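Local coordinates for alkaline phosphatase (Thermus thermophilus, PDB 7KWD), which probably hydrolyses phosphate monoesters as a homodimeric alkaline phosphatase that binds zinc and magnesium ions, at residues 115-120 against 483-488; 94-99 against 157-162; 106-111 against 120-125; 136-141 against 151-156; 126-131 against 470-475. One frame throughout, in Å; residues are numbered along the deposited sequence.

Contact 1 of 5, residues 115-120 against 483-488; sequences IHADGT and LEILKA
D118 OD1 is gripped twice by T120 while the CB of the same aspartate lies against I485. The hydroxyl T120 OG1 stands 2.6 Å from D118 OD1. T120 N gives the second bond to D118 OD1, 2.8 Å long and nearly straight at 168°, closing an Asx turn. Both donors arrive from one face of the carboxylate, the amide well above the plane. A chi1 of 66° carries the carboxylate off from the helix and folds it back over its own turn, a type I turn from H116 to G119.

Toward the helix the side-chain contacts are apolar. I485 divides its branches: CD1 reaches D118 CB at 3.8 Å, whereas I485 CG2 meets the methyl A117 CB at 4.0 Å and lies 3.7 Å from A117 O. No hydrogen bond joins the two segments.

H116 NE2 bonds to P475 O, tying the turn to the 470-475 segment. The turn belongs to the long connection between helices 95-104 and 125-131, and it packs at the surface on helix 479-487, whose L486 also touches L333 of the second subunit.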
# COMPACT_ATOMS: atom_id res chain seq x y z
N ILE A 115 18.74 6.51 -20.36
CA ILE A 115 20.19 6.57 -20.34
C ILE A 115 20.67 5.94 -19.04
O ILE A 115 19.98 5.97 -18.02
CB ILE A 115 20.65 8.05 -20.48
CG1 ILE A 115 22.10 8.16 -20.92
CG2 ILE A 115 20.41 8.78 -19.13
CD1 ILE A 115 22.54 9.63 -21.19
N HIS A 116 21.89 5.40 -19.08
CA HIS A 116 22.50 4.84 -17.89
C HIS A 116 23.38 5.88 -17.22
O HIS A 116 23.74 6.89 -17.80
CB HIS A 116 23.33 3.60 -18.24
CG HIS A 116 22.51 2.35 -18.30
ND1 HIS A 116 21.58 2.04 -17.34
CD2 HIS A 116 22.47 1.35 -19.21
CE1 HIS A 116 20.99 0.91 -17.66
NE2 HIS A 116 21.52 0.46 -18.78
N ALA A 117 23.78 5.60 -15.97
CA ALA A 117 24.56 6.59 -15.22
C ALA A 117 25.89 6.92 -15.89
O ALA A 117 26.52 7.92 -15.53
CB ALA A 117 24.83 6.09 -13.80
N ASP A 118 26.35 6.10 -16.82
CA ASP A 118 27.61 6.34 -17.50
C ASP A 118 27.40 7.03 -18.83
O ASP A 118 28.35 7.19 -19.59
CB ASP A 118 28.37 5.02 -17.73
CG ASP A 118 27.64 4.09 -18.68
OD1 ASP A 118 26.53 4.45 -19.15
OD2 ASP A 118 28.17 2.99 -18.98
N GLY A 119 26.16 7.40 -19.15
CA GLY A 119 25.87 8.05 -20.41
C GLY A 119 25.46 7.14 -21.54
O GLY A 119 25.04 7.64 -22.58
N THR A 120 25.54 5.83 -21.37
CA THR A 120 25.07 4.92 -22.41
C THR A 120 23.62 5.23 -22.78
O THR A 120 22.75 5.19 -21.91
CB THR A 120 25.15 3.48 -21.93
OG1 THR A 120 26.47 3.23 -21.45
CG2 THR A 120 24.81 2.56 -23.06
N LEU A 483 26.92 1.76 -8.63
CA LEU A 483 27.36 2.34 -7.38
C LEU A 483 28.78 2.91 -7.50
O LEU A 483 29.08 3.97 -6.93
CB LEU A 483 27.30 1.29 -6.29
CG LEU A 483 25.91 0.95 -5.76
CD1 LEU A 483 26.04 -0.26 -4.83
CD2 LEU A 483 25.26 2.11 -5.02
N GLU A 484 29.65 2.22 -8.24
CA GLU A 484 31.00 2.72 -8.50
C GLU A 484 30.94 4.05 -9.22
O GLU A 484 31.63 5.00 -8.84
CB GLU A 484 31.79 1.69 -9.31
CG GLU A 484 33.34 1.72 -9.14
CD GLU A 484 33.82 1.97 -7.69
OE1 GLU A 484 33.55 1.15 -6.78
OE2 GLU A 484 34.48 3.01 -7.45
N ILE A 485 30.12 4.15 -10.27
CA ILE A 485 29.96 5.40 -11.00
C ILE A 485 29.48 6.49 -10.07
O ILE A 485 29.94 7.64 -10.14
CB ILE A 485 29.00 5.21 -12.19
CG1 ILE A 485 29.63 4.27 -13.22
CG2 ILE A 485 28.65 6.53 -12.83
CD1 ILE A 485 28.63 3.70 -14.22
N LEU A 486 28.53 6.16 -9.21
CA LEU A 486 27.95 7.17 -8.34
C LEU A 486 28.95 7.64 -7.30
O LEU A 486 28.89 8.78 -6.84
CB LEU A 486 26.69 6.63 -7.65
CG LEU A 486 25.45 6.42 -8.52
CD1 LEU A 486 24.33 5.79 -7.71
CD2 LEU A 486 25.00 7.74 -9.16
N LYS A 487 29.86 6.74 -6.91
CA LYS A 487 30.90 7.10 -5.94
C LYS A 487 31.80 8.18 -6.51
O LYS A 487 32.18 9.12 -5.81
CB LYS A 487 31.72 5.86 -5.59
CG LYS A 487 31.68 5.46 -4.14
CD LYS A 487 32.80 4.48 -3.85
CE LYS A 487 32.28 3.11 -3.42
NZ LYS A 487 33.36 2.26 -2.81
N ALA A 488 32.10 8.08 -7.81
CA ALA A 488 33.03 8.95 -8.51
C ALA A 488 32.43 10.28 -8.92
O ALA A 488 33.17 11.14 -9.43
CB ALA A 488 33.58 8.21 -9.74

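Contact 2 of 5, residues 94-99 against 157-162; sequences ESSAAG and PDRNAE. With ZN (zinc ion), chain E; TLA (L(+)-tartaric acid), chain C.
E94 and R159 reach for each other from opposite directions, and the glutamate can be traced outward atom by atom. Its CB lies close to the tartrate, 3.0 Å from TLA O3. From CG (chi1 48°) a bent chain folds the carboxylate back over the first turn of helix 95-104. There OE1 accepts A97 N at 3.0 Å through its syn lone pair. OE2 takes three donors. S96 N reaches E94 OE2 at 3.1 Å from above the plane. The hydroxyl S96 OG is 2.6 Å from E94 OE2, on the syn side and somewhat out of plane. R159 NH2 meets E94 OE2 at 2.8 Å, on the anti side but well tilted from the plane. This last bond, a salt bridge, is bent (139°), and the carboxylate and guanidinium planes stand 73° apart.

With an alanine at this position the S96 and A97 amides would probably lose their cap, and R159 the carboxylate that helps to hold its guanidinium.

R159 NH2 also donates to TLA O3, in the guanidinium plane, as does S95 N. S95 OG binds the zinc ion, which D47, D317 and H318 complete. A helix N-terminus carrying the predicted phosphoserine nucleophile, faced by an arginine, is consistent with the active site of the alkaline phosphatase family; the tartrate, probably from the crystallisation liquor, fits an anion pocket.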
# COMPACT_ATOMS: atom_id res chain seq x y z
N GLU A 94 12.72 7.23 -8.42
CA GLU A 94 11.93 8.40 -8.83
C GLU A 94 11.48 8.19 -10.28
O GLU A 94 11.65 7.10 -10.86
CB GLU A 94 12.67 9.71 -8.57
CG GLU A 94 14.08 9.73 -9.07
CD GLU A 94 14.14 9.58 -10.59
OE1 GLU A 94 14.29 8.42 -11.06
OE2 GLU A 94 13.99 10.59 -11.33
N SER A 95 10.91 9.24 -10.85
CA SER A 95 10.08 9.08 -12.04
C SER A 95 10.88 8.71 -13.28
O SER A 95 10.38 7.97 -14.14
CB SER A 95 9.29 10.35 -12.28
OG SER A 95 8.03 10.28 -11.69
N SER A 96 12.11 9.25 -13.45
CA SER A 96 12.85 8.96 -14.68
C SER A 96 13.28 7.50 -14.72
O SER A 96 13.12 6.82 -15.74
CB SER A 96 14.08 9.86 -14.83
OG SER A 96 14.91 9.81 -13.68
N ALA A 97 13.82 6.98 -13.60
CA ALA A 97 14.18 5.57 -13.58
C ALA A 97 12.95 4.69 -13.71
O ALA A 97 12.98 3.65 -14.38
CB ALA A 97 14.96 5.25 -12.30
N ALA A 98 11.83 5.10 -13.13
CA ALA A 98 10.62 4.29 -13.25
C ALA A 98 10.13 4.29 -14.68
O ALA A 98 9.84 3.24 -15.26
CB ALA A 98 9.55 4.84 -12.32
N GLY A 99 10.09 5.47 -15.30
CA GLY A 99 9.70 5.55 -16.69
C GLY A 99 10.65 4.78 -17.58
O GLY A 99 10.23 4.09 -18.52
N PRO A 157 20.72 13.08 -20.23
CA PRO A 157 21.32 12.75 -18.93
C PRO A 157 20.71 13.49 -17.76
O PRO A 157 20.94 13.06 -16.63
CB PRO A 157 22.80 13.13 -19.09
CG PRO A 157 22.83 14.06 -20.25
CD PRO A 157 21.72 13.65 -21.16
N ASP A 158 19.93 14.54 -18.00
CA ASP A 158 19.36 15.40 -16.96
C ASP A 158 17.86 15.58 -17.22
O ASP A 158 17.48 16.31 -18.15
CB ASP A 158 20.07 16.76 -16.95
CG ASP A 158 19.60 17.69 -15.81
OD1 ASP A 158 18.86 17.25 -14.90
OD2 ASP A 158 19.99 18.88 -15.85
N ARG A 159 17.03 14.91 -16.40
CA ARG A 159 15.59 15.02 -16.56
C ARG A 159 15.14 16.47 -16.46
O ARG A 159 14.13 16.85 -17.06
CB ARG A 159 14.85 14.17 -15.52
CG ARG A 159 15.17 14.46 -14.06
CD ARG A 159 14.24 13.76 -13.08
NE ARG A 159 12.83 14.20 -13.16
CZ ARG A 159 11.85 13.69 -12.41
NH1 ARG A 159 10.61 14.17 -12.51
NH2 ARG A 159 12.12 12.71 -11.55
N ASN A 160 15.89 17.30 -15.73
CA ASN A 160 15.46 18.66 -15.47
C ASN A 160 15.80 19.64 -16.59
O ASN A 160 15.35 20.79 -16.55
CB ASN A 160 16.07 19.10 -14.13
CG ASN A 160 15.45 18.38 -12.95
OD1 ASN A 160 14.24 18.17 -12.90
ND2 ASN A 160 16.29 17.96 -12.03
N ALA A 161 16.53 19.20 -17.61
CA ALA A 161 16.89 20.07 -18.72
C ALA A 161 15.72 20.18 -19.70
O ALA A 161 15.79 19.82 -20.87
CB ALA A 161 18.15 19.55 -19.39
N GLU A 162 14.59 20.66 -19.18
CA GLU A 162 13.37 20.60 -19.97
C GLU A 162 13.36 21.60 -21.11
O GLU A 162 12.65 21.39 -22.10
CB GLU A 162 12.15 20.83 -19.07
CG GLU A 162 11.98 19.67 -18.07
CD GLU A 162 10.72 19.81 -17.21
OE1 GLU A 162 10.87 20.09 -16.00
OE2 GLU A 162 9.61 19.65 -17.78
ZN ZN E . 6.60 9.24 -10.64
O1 TLA C . 8.11 15.55 -8.33
O11 TLA C . 10.10 15.74 -9.22
C1 TLA C . 9.25 15.05 -8.56
C2 TLA C . 9.58 13.62 -8.08
O2 TLA C . 10.81 13.57 -7.37
C3 TLA C . 9.73 12.82 -9.37
O3 TLA C . 10.50 11.66 -9.25
C4 TLA C . 8.43 12.33 -9.97
O4 TLA C . 8.13 12.73 -11.12
O41 TLA C . 7.69 11.55 -9.32

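Contact 3 of 5, residues 106-111 against 120-125; sequences VKTVNG and TPLKPF
One methyl, L122 CD1, carries the whole meeting with V106 and T108. Two torsions put it there. L122 CG lies anti to the carbonyl carbon, and chi2 at 173° then stretches CD1 away from the backbone as the outermost atom of the branch. It ends 3.7 Å from T108 CG2 and 3.9 Å from V106 CG2. Those two methyls are themselves 4.3 Å apart (V106 CG2 to T108 CG2), so the three form a compact triangle.

The approaches differ. L122 and T108 run alongside in opposing directions, while the V106 side chain runs at a slant to the leucine. In T108, chi1 of 62° tucks OG1 in over the main chain and leaves CG2 on the side of the N, facing L122. The hydroxyl is thereby kept out of the methyl cluster and bonds to N100 ND2 of helix 95-104. L122 also touches C104 of that helix.

With no hydrogen bond between the segments and just 90 Å² buried in all, the evidence is for apolar van der Waals packing. Such a contact implies fit by shape, with the T108 hydroxyl engaged by N100 rather than by L122.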
# COMPACT_ATOMS: atom_id res chain seq x y z
N VAL A 106 15.00 -1.89 -18.60
CA VAL A 106 16.18 -2.10 -17.79
C VAL A 106 16.15 -1.11 -16.63
O VAL A 106 15.54 -0.04 -16.72
CB VAL A 106 17.51 -1.95 -18.58
CG1 VAL A 106 17.61 -2.93 -19.69
CG2 VAL A 106 17.66 -0.55 -19.11
N LYS A 107 16.81 -1.49 -15.54
CA LYS A 107 16.93 -0.61 -14.39
C LYS A 107 18.00 0.42 -14.68
O LYS A 107 19.05 0.09 -15.25
CB LYS A 107 17.32 -1.39 -13.14
CG LYS A 107 16.43 -2.59 -12.85
CD LYS A 107 15.21 -2.15 -12.08
CE LYS A 107 14.49 -3.30 -11.38
NZ LYS A 107 13.13 -2.87 -10.89
N THR A 108 17.72 1.67 -14.32
CA THR A 108 18.67 2.76 -14.43
C THR A 108 18.81 3.43 -13.07
O THR A 108 18.10 3.12 -12.11
CB THR A 108 18.25 3.79 -15.48
OG1 THR A 108 17.00 4.38 -15.10
CG2 THR A 108 18.08 3.11 -16.81
N VAL A 109 19.80 4.29 -12.99
CA VAL A 109 20.01 5.13 -11.82
C VAL A 109 19.01 6.27 -11.88
O VAL A 109 18.69 6.78 -12.96
CB VAL A 109 21.46 5.63 -11.82
CG1 VAL A 109 21.58 6.77 -10.86
CG2 VAL A 109 22.41 4.45 -11.49
N ASN A 110 18.50 6.67 -10.71
CA ASN A 110 17.54 7.77 -10.64
C ASN A 110 18.13 9.00 -11.30
O ASN A 110 19.27 9.39 -10.98
CB ASN A 110 17.17 8.08 -9.18
CG ASN A 110 16.41 6.93 -8.49
OD1 ASN A 110 16.00 5.96 -9.14
ND2 ASN A 110 16.22 7.05 -7.16
N GLY A 111 17.39 9.61 -12.23
CA GLY A 111 17.84 10.90 -12.74
C GLY A 111 17.90 11.15 -14.23
O GLY A 111 17.48 12.22 -14.70
N THR A 120 25.54 5.83 -21.37
CA THR A 120 25.07 4.92 -22.41
C THR A 120 23.62 5.23 -22.78
O THR A 120 22.75 5.19 -21.91
CB THR A 120 25.15 3.48 -21.93
OG1 THR A 120 26.47 3.23 -21.45
CG2 THR A 120 24.81 2.56 -23.06
N PRO A 121 23.31 5.60 -24.02
CA PRO A 121 21.93 5.88 -24.36
C PRO A 121 21.14 4.60 -24.54
O PRO A 121 21.67 3.56 -24.95
CB PRO A 121 22.02 6.67 -25.68
CG PRO A 121 23.28 6.21 -26.28
CD PRO A 121 24.23 6.05 -25.09
N LEU A 122 19.87 4.68 -24.19
CA LEU A 122 18.91 3.61 -24.36
C LEU A 122 17.89 4.03 -25.39
O LEU A 122 17.64 5.23 -25.58
CB LEU A 122 18.23 3.28 -23.04
CG LEU A 122 19.15 3.15 -21.82
CD1 LEU A 122 18.36 2.99 -20.53
CD2 LEU A 122 20.11 1.98 -22.02
N LYS A 123 17.29 3.06 -26.05
CA LYS A 123 16.24 3.36 -27.02
C LYS A 123 14.91 3.13 -26.36
O LYS A 123 14.59 1.97 -26.04
CB LYS A 123 16.38 2.48 -28.25
CG LYS A 123 15.45 2.85 -29.41
CD LYS A 123 15.82 1.95 -30.58
CE LYS A 123 14.89 2.10 -31.75
NZ LYS A 123 15.32 1.17 -32.85
N PRO A 124 14.11 4.16 -26.11
CA PRO A 124 12.84 3.97 -25.42
C PRO A 124 11.72 3.61 -26.37
O PRO A 124 11.76 3.88 -27.58
CB PRO A 124 12.59 5.35 -24.78
CG PRO A 124 13.27 6.34 -25.72
CD PRO A 124 14.34 5.58 -26.48
N PHE A 125 10.67 3.03 -25.79
CA PHE A 125 9.71 2.26 -26.57
C PHE A 125 8.95 3.10 -27.58
O PHE A 125 8.67 2.64 -28.69
CB PHE A 125 8.71 1.53 -25.65
CG PHE A 125 7.87 0.56 -26.39
CD1 PHE A 125 8.42 -0.61 -26.85
CD2 PHE A 125 6.56 0.87 -26.72
CE1 PHE A 125 7.66 -1.49 -27.62
CE2 PHE A 125 5.80 0.00 -27.46
CZ PHE A 125 6.36 -1.18 -27.92

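Contact 4 of 5, residues 136-141 against 151-156; sequences VGLVTT and SFVISN
V136 opens the contact from strand 135-140 by setting CG1 against V153. Its CG1 lies anti to the backbone N (chi1 176°), and meets V153 CG1 at 4.2 Å, the two valines slanting across one another. The backbone here is occupied with its own sheet: V136 pairs with V176, and G137 with V266 and Q268.

Two residues on, L138 points to the same side and makes the closer approach. Its chain, extended at chi2, meets V153 tip to tip, CD1 lying 3.8 Å from V153 CG2. The other branch is almost as near, with V153 CG1 3.9 Å from L138 CD1. The leucine tip thus faces both methyls of the fork, and V153 CG1 is shared between L138 and V136. Backbones stay well apart, as V136 CA and V153 CA are 8.9 Å from each other.

Farther along, T140 leaves V153 behind and bonds through OG1 to E270 OE1. E270 is a magnesium ligand, so this end of the strand runs toward the metal site. F126, from helix 125-131, packs on V136, L138 and V153 together.

All three touching residues are buried, and every contact between the segments is methyl to methyl. The chemistry is that of an apolar contact between the weakly bonded last turn of helix 147-153 and strand 135-140: no hydrogen bond joins the two segments, so the contact rests on methyl packing.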
# COMPACT_ATOMS: atom_id res chain seq x y z
N VAL A 136 2.53 8.83 -32.42
CA VAL A 136 2.85 8.91 -31.00
C VAL A 136 2.15 10.12 -30.40
O VAL A 136 2.17 11.21 -31.00
CB VAL A 136 4.38 9.01 -30.78
CG1 VAL A 136 4.72 9.19 -29.29
CG2 VAL A 136 5.08 7.82 -31.33
N GLY A 137 1.55 9.92 -29.23
CA GLY A 137 0.97 11.02 -28.47
C GLY A 137 1.43 10.97 -27.03
O GLY A 137 1.57 9.90 -26.45
N LEU A 138 1.70 12.15 -26.46
CA LEU A 138 2.01 12.32 -25.04
C LEU A 138 1.03 13.33 -24.44
O LEU A 138 0.95 14.48 -24.89
CB LEU A 138 3.45 12.78 -24.84
CG LEU A 138 4.54 11.87 -25.43
CD1 LEU A 138 5.93 12.52 -25.39
CD2 LEU A 138 4.57 10.55 -24.68
N VAL A 139 0.29 12.91 -23.44
CA VAL A 139 -0.72 13.76 -22.82
C VAL A 139 -0.52 13.70 -21.33
O VAL A 139 -0.52 12.60 -20.75
CB VAL A 139 -2.15 13.31 -23.18
CG1 VAL A 139 -3.16 14.23 -22.49
CG2 VAL A 139 -2.35 13.36 -24.68
N THR A 140 -0.36 14.86 -20.69
CA THR A 140 -0.12 14.81 -19.25
C THR A 140 -0.57 16.08 -18.56
O THR A 140 -0.76 17.11 -19.19
CB THR A 140 1.38 14.60 -18.97
OG1 THR A 140 1.63 14.67 -17.57
CG2 THR A 140 2.20 15.67 -19.68
N THR A 141 -0.74 15.98 -17.24
CA THR A 141 -1.01 17.15 -16.40
C THR A 141 0.26 17.76 -15.84
O THR A 141 0.19 18.83 -15.22
CB THR A 141 -1.95 16.78 -15.24
OG1 THR A 141 -1.38 15.69 -14.49
CG2 THR A 141 -3.33 16.40 -15.74
N SER A 151 10.60 10.16 -20.88
CA SER A 151 11.36 8.92 -20.83
C SER A 151 10.89 7.92 -21.87
O SER A 151 11.58 6.94 -22.14
CB SER A 151 11.25 8.28 -19.45
OG SER A 151 9.91 7.79 -19.27
N PHE A 152 9.70 8.15 -22.45
CA PHE A 152 9.20 7.23 -23.46
C PHE A 152 9.70 7.55 -24.85
O PHE A 152 9.61 6.67 -25.72
CB PHE A 152 7.67 7.21 -23.49
CG PHE A 152 7.08 6.25 -22.50
CD1 PHE A 152 7.56 6.20 -21.21
CD2 PHE A 152 6.08 5.40 -22.87
CE1 PHE A 152 7.03 5.31 -20.29
CE2 PHE A 152 5.56 4.50 -21.96
CZ PHE A 152 6.01 4.46 -20.68
N VAL A 153 10.22 8.76 -25.10
CA VAL A 153 10.52 9.21 -26.45
C VAL A 153 11.99 9.59 -26.64
O VAL A 153 12.54 9.39 -27.73
CB VAL A 153 9.61 10.38 -26.88
CG1 VAL A 153 8.26 9.86 -27.14
CG2 VAL A 153 9.59 11.41 -25.78
N ILE A 154 12.65 10.18 -25.63
CA ILE A 154 13.99 10.74 -25.89
C ILE A 154 14.97 10.41 -24.77
O ILE A 154 14.61 10.01 -23.67
CB ILE A 154 13.96 12.27 -26.11
CG1 ILE A 154 13.29 13.01 -24.94
CG2 ILE A 154 13.25 12.62 -27.44
CD1 ILE A 154 14.26 13.40 -23.78
N SER A 155 16.26 10.61 -25.07
CA SER A 155 17.33 10.33 -24.13
C SER A 155 18.01 11.62 -23.71
O SER A 155 18.32 12.47 -24.54
CB SER A 155 18.40 9.40 -24.73
OG SER A 155 19.40 9.21 -23.73
N ASN A 156 18.27 11.74 -22.42
CA ASN A 156 18.93 12.94 -21.90
C ASN A 156 19.48 12.67 -20.51
O ASN A 156 18.77 12.10 -19.67
CB ASN A 156 17.94 14.11 -21.87
CG ASN A 156 18.62 15.44 -21.59
OD1 ASN A 156 19.36 15.56 -20.61
ND2 ASN A 156 18.39 16.42 -22.45

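Contact 5 of 5, residues 126-131 against 470-475; sequences FAAAKE and LRYQNP
A128, L470 and Y472 supply most of the buried surface, and the methyl of A128 is central. A128 CB sits 3.4 Å from Y472 CE1, a close approach, and 3.8 Å from Y472 CZ. It reaches the ring obliquely, on the side of the CE1-CZ bond. Y472 OH is also near, 3.9 Å from A128 CB, so the methyl lies against the outer half of the ring.

The tyrosine is set by chi1 of 62°, which swings the ring toward the helix. Its hydroxyl bonds to K123 O, just before that helix begins, and F461 packs edge-to-face with the ring. With an alanine in place of Y472, the K123 carbonyl would probably lose its hydroxyl partner and a gap would open beside A128 and F461.

L470 works one step along. Its CD1 rests 3.8 Å from A129 CA and 4.2 Å from A129 CB, touching the helix backbone as much as a side chain. A128 O is more distant from L470 CD1, at 4.4 Å. Small alanines thus let leucine and tyrosine come close to the helix.

The segment 470-475 links helices 459-468 and 479-487 and meets helix 125-131 through L470 and Y472. That helix, through F126 and A129, also packs on strand 265-271, and through F126 on strand 135-140.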
# COMPACT_ATOMS: atom_id res chain seq x y z
N PHE A 126 8.57 4.33 -27.23
CA PHE A 126 7.78 5.06 -28.23
C PHE A 126 8.66 5.52 -29.40
O PHE A 126 8.15 5.77 -30.51
CB PHE A 126 7.07 6.27 -27.60
CG PHE A 126 5.82 5.92 -26.84
CD1 PHE A 126 5.49 4.60 -26.56
CD2 PHE A 126 4.95 6.92 -26.44
CE1 PHE A 126 4.30 4.28 -25.88
CE2 PHE A 126 3.77 6.61 -25.73
CZ PHE A 126 3.45 5.30 -25.46
N ALA A 127 9.97 5.66 -29.19
CA ALA A 127 10.86 5.89 -30.32
C ALA A 127 10.88 4.68 -31.25
O ALA A 127 10.77 4.81 -32.48
CB ALA A 127 12.25 6.25 -29.79
N ALA A 128 10.96 3.48 -30.68
CA ALA A 128 10.86 2.28 -31.49
C ALA A 128 9.54 2.23 -32.24
O ALA A 128 9.48 1.79 -33.39
CB ALA A 128 10.99 1.03 -30.62
N ALA A 129 8.45 2.63 -31.58
CA ALA A 129 7.12 2.57 -32.19
C ALA A 129 7.02 3.54 -33.37
O ALA A 129 6.49 3.20 -34.43
CB ALA A 129 6.06 2.90 -31.14
N LYS A 130 7.53 4.75 -33.19
CA LYS A 130 7.53 5.72 -34.27
C LYS A 130 8.34 5.22 -35.46
O LYS A 130 7.91 5.33 -36.60
CB LYS A 130 8.09 7.06 -33.77
CG LYS A 130 8.01 8.10 -34.91
CD LYS A 130 8.46 9.48 -34.47
CE LYS A 130 7.27 10.38 -34.24
NZ LYS A 130 6.65 10.79 -35.52
N GLU A 131 9.50 4.60 -35.19
CA GLU A 131 10.30 4.05 -36.29
C GLU A 131 9.56 2.98 -37.05
O GLU A 131 9.85 2.74 -38.23
CB GLU A 131 11.63 3.49 -35.77
CG GLU A 131 12.58 4.59 -35.26
CD GLU A 131 13.79 4.04 -34.52
OE1 GLU A 131 14.09 2.83 -34.65
OE2 GLU A 131 14.44 4.86 -33.81
N LEU A 470 7.25 -5.41 -31.17
CA LEU A 470 8.36 -4.49 -31.10
C LEU A 470 9.27 -4.85 -29.95
O LEU A 470 9.77 -3.98 -29.23
CB LEU A 470 7.86 -3.05 -30.96
CG LEU A 470 7.19 -2.50 -32.22
CD1 LEU A 470 6.55 -1.15 -31.96
CD2 LEU A 470 8.17 -2.41 -33.37
N ARG A 471 9.50 -6.14 -29.76
CA ARG A 471 10.54 -6.55 -28.82
C ARG A 471 11.93 -6.27 -29.37
O ARG A 471 12.26 -6.65 -30.50
CB ARG A 471 10.42 -8.03 -28.51
CG ARG A 471 9.08 -8.44 -27.88
CD ARG A 471 9.26 -9.89 -27.46
NE ARG A 471 8.05 -10.68 -27.21
CZ ARG A 471 7.18 -11.06 -28.14
NH1 ARG A 471 7.30 -10.71 -29.44
NH2 ARG A 471 6.17 -11.81 -27.75
N TYR A 472 12.74 -5.63 -28.54
CA TYR A 472 14.16 -5.38 -28.76
C TYR A 472 14.79 -5.26 -27.38
O TYR A 472 14.08 -5.27 -26.36
CB TYR A 472 14.39 -4.13 -29.60
CG TYR A 472 13.88 -2.87 -28.93
CD1 TYR A 472 12.53 -2.49 -29.02
CD2 TYR A 472 14.75 -2.05 -28.23
CE1 TYR A 472 12.09 -1.30 -28.45
CE2 TYR A 472 14.31 -0.89 -27.62
CZ TYR A 472 12.99 -0.51 -27.74
OH TYR A 472 12.55 0.65 -27.12
N GLN A 473 16.09 -5.13 -27.33
CA GLN A 473 16.81 -5.09 -26.06
C GLN A 473 17.62 -3.81 -25.95
O GLN A 473 18.05 -3.24 -26.96
CB GLN A 473 17.72 -6.31 -25.90
CG GLN A 473 18.78 -6.45 -26.98
CD GLN A 473 19.72 -7.61 -26.68
OE1 GLN A 473 19.44 -8.75 -27.06
NE2 GLN A 473 20.83 -7.34 -25.99
N ASN A 474 17.81 -3.36 -24.71
CA ASN A 474 18.64 -2.25 -24.31
C ASN A 474 19.73 -2.80 -23.40
O ASN A 474 19.51 -3.79 -22.69
CB ASN A 474 17.83 -1.17 -23.56
CG ASN A 474 17.19 -0.15 -24.50
OD1 ASN A 474 17.85 0.46 -25.31
ND2 ASN A 474 15.88 0.02 -24.37
N PRO A 475 20.88 -2.17 -23.38
CA PRO A 475 21.94 -2.67 -22.50
C PRO A 475 21.62 -2.51 -21.02
O PRO A 475 20.86 -1.63 -20.60
CB PRO A 475 23.17 -1.84 -22.90
CG PRO A 475 22.59 -0.57 -23.52
CD PRO A 475 21.31 -1.03 -24.20

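How the contacts relate
Contact 3 lies amid the others: centre to centre it is about 10 Å from contact 2, 11 Å from contact 1, 12 Å from contact 5 and 14 Å from contact 4. Contacts 4 and 5 have centres about 14 Å apart, whereas that of contact 1, at the surface, is about 23 Å from both. Contacts 1 and 3 share T120 in the connection from helix 95-104 to helix 125-131. Along the chain, contact 3 closes before contact 4 opens, and both are nested within the loop closed by contact 2. Contacts 1 and 5 bring residues 470-488 back onto that connection and onto helix 125-131.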